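Local atomic coordinates of putative methylase (Clostridium difficile, PDB entry 3LDU), a protein that probably methylates guanine bases of ribosomal RNA and binds GTP in its methyltransferase domain. Residues A[74-77]-A[78-82]; A[237-240]-A[241-245]; A[244-247]-A[248-252]. All coordinates share one frame; numbering follows the deposited sequence.

In the fold
From the N terminus the chain first reaches contact 1, the two turns of helix 74-82 in the THUMP domain, where the helix packs on strand 63-70 and helix 111-129. Contacts 2 and 3 come much later, in the methyltransferase part, and follow one another along helix 238-251, sharing Val244 and Arg245; they lie about 11 Å apart between centres. None of the three closes a long loop, and none crosses another: each is a run of i to i+4 neighbours. Contact 1 stays about 23 Å from contact 2 between nearest atoms. Helix 238-251 reaches back to helix 48-55, joining the later part of the chain to the N-terminal ferredoxin-like region. All three lie away from the GTP site.

Contact 1. Residues A[74-77]-A[78-82]; sequences FDEL and FENTK
Phe74 to Lys82 form one continuous alpha-helix of the THUMP domain, in which the amides of Phe78, Glu79, Asn80 and Thr81 bond in turn to the carbonyls of Phe74, Asp75, Glu76 and Leu77. The straightest, Glu79 N to Asp75 O, has an N-H...O angle of 174°. On the buried side Leu77 and Thr81 run side by side, with Leu77 CD1 3.8 Å from Thr81 OG1, and both rest on Phe69 of strand 63-70. Leucine fills this apolar layer, while the small threonine also fits against Ala121 of helix 111-129. Phe78 packs on that same helix. On another face, Glu76 extends alongside Asn80, their carboxylate and amide planes turned 57° apart. One water joins them: it donates to Glu76 OE1 at 2.6 Å and accepts from Asn80 ND2 at 3.1 Å. Glu76 OE2 takes the backbone N-H of Lys72, so both oxygens are engaged, which limits rotation of the group. A chi1 of -60° sets Thr81 OG1 beside its own N, facing back to the carbonyl one turn earlier. Leu77 O therefore accepts twice, from Thr81 N at 3.0 Å and from Thr81 OG1 at 2.7 Å, the donors reaching opposite faces of its carbonyl plane.

Contact 2. Residues A[237-240]-A[241-245]; sequences DKKI and WWDVR
Lys239 sends CG away from its backbone N (chi1 178°) and bends only at its last torsion, whereas Asp243 keeps CG beside its own N (chi1 -72°); the lysine chain thus passes aslant over the aspartate one turn on. The ammonium reaches the carboxylate in a weak, long salt bridge, Lys239 NZ to Asp243 OD2 at 3.3 Å, and the lysine's aliphatic stem lies nearby, with CG 3.6 Å from that same Asp243 OD2. The backbone bond Asp243 N to Lys239 O (2.8 Å) spans the same turn. This is the first part of helix 238-251, and Asp237 is its N-cap: Lys239 N gives its hydrogen to Asp237 OD1 at 3.0 Å, approaching from above the carboxylate plane. A short acidic side chain suits that place, since it can fold back onto a first-turn amide. Ile240, Trp241 and Val244 form an apolar face. Ile240 CG2 comes within 4.4 Å of Val244 CG2, a loose touch, and Ile240 also rests on Phe47. Trp241 lays its broad indole against helix 48-55 and meets the ring of Phe228. The N-cap thus satisfies an amide that has no carbonyl a turn earlier in the helix, whereas the long salt bridge between exposed Lys239 and Asp243 probably adds little.

Contact 3. Residues A[244-247]-A[248-252]; sequences VRKD and AFNKI
Ala248, Phe249 and Asn250 bond through their amides to Val244 O, Arg245 O and Lys246 O with regular alpha-helical spacing, but Lys251 N to Asp247 O, at 3.0 Å, is weak and bent to 123° as the helix runs out. Lys251 N also bonds to Ala248 O at 3.2 Å, so the last turn tightens to i to i+3. Across it, in a salt bridge, Lys251 NZ meets the syn lone pair of Asp247 OD1, on the side of the other oxygen, at 3.0 Å. For Asp247, chi1 178° turns CG forward again from CB and brings OD1 to the side where Lys251 comes. The lysine chain bends at two places to meet it, and Lys251 CE lies 3.7 Å from Asp247 OD1. Asn250 OD1 is 3.2 Å from Lys246 O, where both atoms are acceptors and do not bond. On the inward side buried Ala248, with only a methyl group, packs against Met54 of helix 48-55, Ala221 and Leu224, with Val244 on Ala50 and Met54 one turn earlier. Arg245 reaches away to the carbonyl of Arg226 and the carboxylate of Glu231. Salt-bridged on its outer face, with Val244 and Ala248 turned inward, this is the C-terminal end of an amphipathic helix.

Contact 1. Residues A[74-77]-A[78-82]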
# COMPACT_ATOMS: atom_id res chain seq x y z
N PHE A 74 30.49 12.96 3.94
CA PHE A 74 30.10 13.24 2.57
C PHE A 74 31.15 12.76 1.56
O PHE A 74 30.81 12.29 0.48
CB PHE A 74 29.71 14.70 2.39
CG PHE A 74 28.41 15.07 3.09
CD1 PHE A 74 27.20 14.63 2.59
CD2 PHE A 74 28.42 15.81 4.26
CE1 PHE A 74 26.02 14.94 3.23
CE2 PHE A 74 27.24 16.12 4.91
CZ PHE A 74 26.04 15.69 4.39
N ASP A 75 32.43 12.83 1.93
CA ASP A 75 33.48 12.26 1.08
C ASP A 75 33.26 10.75 0.87
O ASP A 75 33.36 10.25 -0.25
CB ASP A 75 34.87 12.54 1.66
CG ASP A 75 35.23 14.01 1.64
OD1 ASP A 75 34.79 14.73 0.72
OD2 ASP A 75 35.97 14.46 2.55
N GLU A 76 32.94 10.04 1.94
CA GLU A 76 32.70 8.60 1.84
C GLU A 76 31.45 8.31 1.00
O GLU A 76 31.44 7.39 0.19
CB GLU A 76 32.61 7.97 3.23
CG GLU A 76 32.63 6.45 3.22
CD GLU A 76 32.68 5.83 4.61
OE1 GLU A 76 32.99 4.62 4.70
OE2 GLU A 76 32.41 6.54 5.61
N LEU A 77 30.38 9.08 1.22
CA LEU A 77 29.16 8.96 0.42
C LEU A 77 29.47 9.17 -1.07
O LEU A 77 29.04 8.39 -1.93
CB LEU A 77 28.10 9.97 0.90
CG LEU A 77 26.83 10.10 0.05
CD1 LEU A 77 26.05 8.80 0.07
CD2 LEU A 77 25.94 11.24 0.55
N PHE A 78 30.21 10.23 -1.37
CA PHE A 78 30.61 10.51 -2.76
C PHE A 78 31.44 9.39 -3.38
O PHE A 78 31.11 8.87 -4.44
CB PHE A 78 31.38 11.83 -2.85
CG PHE A 78 31.83 12.16 -4.25
CD1 PHE A 78 30.94 12.64 -5.18
CD2 PHE A 78 33.15 11.95 -4.63
CE1 PHE A 78 31.34 12.93 -6.47
CE2 PHE A 78 33.57 12.23 -5.92
CZ PHE A 78 32.67 12.73 -6.84
N GLU A 79 32.52 9.00 -2.71
CA GLU A 79 33.39 7.96 -3.26
C GLU A 79 32.65 6.64 -3.50
O GLU A 79 32.82 6.01 -4.54
CB GLU A 79 34.62 7.75 -2.38
CG GLU A 79 35.61 8.92 -2.42
CD GLU A 79 36.25 9.10 -3.80
OE1 GLU A 79 36.51 8.08 -4.48
OE2 GLU A 79 36.50 10.27 -4.20
N ASN A 80 31.82 6.23 -2.55
CA ASN A 80 31.09 4.98 -2.70
C ASN A 80 30.03 5.03 -3.79
O ASN A 80 29.77 4.04 -4.48
CB ASN A 80 30.49 4.52 -1.37
CG ASN A 80 31.55 4.13 -0.36
OD1 ASN A 80 32.67 3.79 -0.73
ND2 ASN A 80 31.21 4.19 0.92
N THR A 81 29.40 6.19 -3.96
CA THR A 81 28.35 6.32 -4.95
C THR A 81 28.97 6.37 -6.35
O THR A 81 28.47 5.76 -7.30
CB THR A 81 27.52 7.58 -4.71
OG1 THR A 81 26.92 7.52 -3.41
CG2 THR A 81 26.42 7.71 -5.78
N LYS A 82 30.08 7.11 -6.45
CA LYS A 82 30.76 7.29 -7.72
C LYS A 82 31.32 5.98 -8.28
O LYS A 82 31.32 5.78 -9.50
CB LYS A 82 31.89 8.33 -7.58
CG LYS A 82 32.63 8.58 -8.90
CD LYS A 82 33.68 9.67 -8.77
CE LYS A 82 34.49 9.77 -10.07
NZ LYS A 82 35.54 10.82 -10.00
O HOH W 1 32.53 2.55 3.15

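Contact 2. Residues A[237-240]-A[241-245]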
# COMPACT_ATOMS: atom_id res chain seq x y z
N ASP A 237 13.09 -5.09 -20.86
CA ASP A 237 12.43 -5.71 -22.01
C ASP A 237 10.95 -5.40 -21.94
O ASP A 237 10.25 -5.88 -21.05
CB ASP A 237 12.65 -7.23 -21.97
CG ASP A 237 11.89 -7.95 -23.06
OD1 ASP A 237 11.36 -7.29 -23.98
OD2 ASP A 237 11.82 -9.20 -23.00
N LYS A 238 10.46 -4.59 -22.87
CA LYS A 238 9.09 -4.09 -22.85
C LYS A 238 8.06 -5.23 -22.94
O LYS A 238 6.88 -5.08 -22.57
CB LYS A 238 8.88 -3.08 -23.98
CG LYS A 238 7.82 -2.03 -23.72
CD LYS A 238 8.22 -0.66 -24.28
CE LYS A 238 9.40 -0.07 -23.50
NZ LYS A 238 9.81 1.26 -24.06
N LYS A 239 8.52 -6.38 -23.42
CA LYS A 239 7.66 -7.53 -23.61
C LYS A 239 7.23 -8.08 -22.24
O LYS A 239 6.12 -8.60 -22.09
CB LYS A 239 8.39 -8.60 -24.41
CG LYS A 239 7.62 -9.89 -24.63
CD LYS A 239 8.38 -10.81 -25.57
CE LYS A 239 8.02 -12.27 -25.33
NZ LYS A 239 8.41 -12.69 -23.95
N ILE A 240 8.12 -7.97 -21.27
CA ILE A 240 7.83 -8.45 -19.92
C ILE A 240 6.68 -7.67 -19.30
O ILE A 240 5.70 -8.28 -18.84
CB ILE A 240 9.07 -8.41 -19.02
CG1 ILE A 240 10.00 -9.57 -19.41
CG2 ILE A 240 8.68 -8.55 -17.56
CD1 ILE A 240 11.28 -9.63 -18.60
N TRP A 241 6.76 -6.34 -19.30
CA TRP A 241 5.66 -5.52 -18.79
C TRP A 241 4.38 -5.84 -19.55
O TRP A 241 3.30 -5.91 -18.96
CB TRP A 241 5.97 -4.02 -18.88
CG TRP A 241 6.35 -3.37 -17.55
CD1 TRP A 241 7.56 -2.82 -17.21
CD2 TRP A 241 5.50 -3.21 -16.40
NE1 TRP A 241 7.51 -2.32 -15.92
CE2 TRP A 241 6.26 -2.55 -15.40
CE3 TRP A 241 4.18 -3.56 -16.12
CZ2 TRP A 241 5.74 -2.24 -14.16
CZ3 TRP A 241 3.66 -3.25 -14.87
CH2 TRP A 241 4.44 -2.59 -13.91
N TRP A 242 4.50 -6.04 -20.86
CA TRP A 242 3.32 -6.31 -21.66
C TRP A 242 2.66 -7.64 -21.29
O TRP A 242 1.44 -7.70 -21.09
CB TRP A 242 3.66 -6.27 -23.16
CG TRP A 242 2.50 -5.78 -23.95
CD1 TRP A 242 2.09 -4.48 -24.08
CD2 TRP A 242 1.58 -6.57 -24.70
NE1 TRP A 242 0.97 -4.41 -24.87
CE2 TRP A 242 0.63 -5.68 -25.26
CE3 TRP A 242 1.46 -7.94 -24.95
CZ2 TRP A 242 -0.41 -6.13 -26.07
CZ3 TRP A 242 0.41 -8.38 -25.75
CH2 TRP A 242 -0.51 -7.47 -26.30
N ASP A 243 3.46 -8.70 -21.20
CA ASP A 243 2.95 -10.02 -20.86
C ASP A 243 2.35 -10.04 -19.46
O ASP A 243 1.34 -10.71 -19.21
CB ASP A 243 4.06 -11.07 -20.97
CG ASP A 243 4.45 -11.35 -22.42
OD1 ASP A 243 3.71 -10.90 -23.32
OD2 ASP A 243 5.47 -12.03 -22.65
N VAL A 244 2.97 -9.30 -18.54
CA VAL A 244 2.46 -9.22 -17.17
C VAL A 244 1.09 -8.54 -17.10
O VAL A 244 0.20 -9.00 -16.38
CB VAL A 244 3.47 -8.53 -16.22
CG1 VAL A 244 2.79 -8.16 -14.89
CG2 VAL A 244 4.65 -9.45 -15.98
N ARG A 245 0.90 -7.46 -17.84
CA ARG A 245 -0.42 -6.82 -17.90
C ARG A 245 -1.49 -7.71 -18.53
O ARG A 245 -2.61 -7.79 -18.04
CB ARG A 245 -0.38 -5.51 -18.69
CG ARG A 245 0.13 -4.36 -17.90
CD ARG A 245 -0.38 -3.05 -18.45
NE ARG A 245 0.33 -1.95 -17.81
CZ ARG A 245 -0.14 -1.25 -16.79
NH1 ARG A 245 -1.34 -1.51 -16.28
NH2 ARG A 245 0.60 -0.28 -16.28

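Contact 3. Residues A[244-247]-A[248-252]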
# COMPACT_ATOMS: atom_id res chain seq x y z
N VAL A 244 2.97 -9.30 -18.54
CA VAL A 244 2.46 -9.22 -17.17
C VAL A 244 1.09 -8.54 -17.10
O VAL A 244 0.20 -9.00 -16.38
CB VAL A 244 3.47 -8.53 -16.22
CG1 VAL A 244 2.79 -8.16 -14.89
CG2 VAL A 244 4.65 -9.45 -15.98
N ARG A 245 0.90 -7.46 -17.84
CA ARG A 245 -0.42 -6.82 -17.90
C ARG A 245 -1.49 -7.71 -18.53
O ARG A 245 -2.61 -7.79 -18.04
CB ARG A 245 -0.38 -5.51 -18.69
CG ARG A 245 0.13 -4.36 -17.90
CD ARG A 245 -0.38 -3.05 -18.45
NE ARG A 245 0.33 -1.95 -17.81
CZ ARG A 245 -0.14 -1.25 -16.79
NH1 ARG A 245 -1.34 -1.51 -16.28
NH2 ARG A 245 0.60 -0.28 -16.28
N LYS A 246 -1.15 -8.35 -19.65
CA LYS A 246 -2.10 -9.24 -20.32
C LYS A 246 -2.46 -10.41 -19.40
O LYS A 246 -3.61 -10.83 -19.34
CB LYS A 246 -1.53 -9.76 -21.64
CG LYS A 246 -2.59 -10.34 -22.56
CD LYS A 246 -3.51 -9.26 -23.11
CE LYS A 246 -2.78 -8.33 -24.08
NZ LYS A 246 -3.69 -7.34 -24.72
N ASP A 247 -1.45 -10.94 -18.71
CA ASP A 247 -1.64 -12.04 -17.78
C ASP A 247 -2.60 -11.60 -16.68
O ASP A 247 -3.52 -12.34 -16.31
CB ASP A 247 -0.29 -12.43 -17.16
CG ASP A 247 -0.42 -13.54 -16.12
OD1 ASP A 247 -0.98 -14.60 -16.44
OD2 ASP A 247 0.06 -13.34 -14.99
N ALA A 248 -2.41 -10.39 -16.17
CA ALA A 248 -3.28 -9.89 -15.10
C ALA A 248 -4.71 -9.74 -15.57
O ALA A 248 -5.65 -10.09 -14.85
CB ALA A 248 -2.76 -8.58 -14.52
N PHE A 249 -4.90 -9.25 -16.79
CA PHE A 249 -6.25 -9.13 -17.33
C PHE A 249 -6.94 -10.50 -17.39
O PHE A 249 -8.11 -10.64 -17.03
CB PHE A 249 -6.24 -8.46 -18.70
CG PHE A 249 -7.60 -8.32 -19.30
CD1 PHE A 249 -8.47 -7.34 -18.84
CD2 PHE A 249 -8.03 -9.17 -20.30
CE1 PHE A 249 -9.73 -7.21 -19.39
CE2 PHE A 249 -9.29 -9.05 -20.85
CZ PHE A 249 -10.14 -8.07 -20.39
N ASN A 250 -6.19 -11.50 -17.83
CA ASN A 250 -6.70 -12.86 -18.01
C ASN A 250 -6.99 -13.56 -16.68
O ASN A 250 -7.74 -14.54 -16.64
CB ASN A 250 -5.72 -13.69 -18.84
CG ASN A 250 -5.66 -13.25 -20.30
OD1 ASN A 250 -4.62 -13.37 -20.95
ND2 ASN A 250 -6.78 -12.74 -20.82
N LYS A 251 -6.39 -13.07 -15.61
CA LYS A 251 -6.54 -13.69 -14.29
C LYS A 251 -7.76 -13.18 -13.54
O LYS A 251 -8.11 -13.72 -12.49
CB LYS A 251 -5.29 -13.50 -13.44
CG LYS A 251 -4.07 -14.26 -13.94
CD LYS A 251 -3.67 -15.36 -12.97
CE LYS A 251 -2.20 -15.74 -13.12
NZ LYS A 251 -1.90 -16.54 -14.35
N ILE A 252 -8.41 -12.14 -14.06
CA ILE A 252 -9.64 -11.64 -13.44
C ILE A 252 -10.70 -12.73 -13.44
O ILE A 252 -10.97 -13.35 -14.47
CB ILE A 252 -10.21 -10.41 -14.17
CG1 ILE A 252 -9.27 -9.21 -13.99
CG2 ILE A 252 -11.59 -10.08 -13.63
CD1 ILE A 252 -9.81 -7.94 -14.61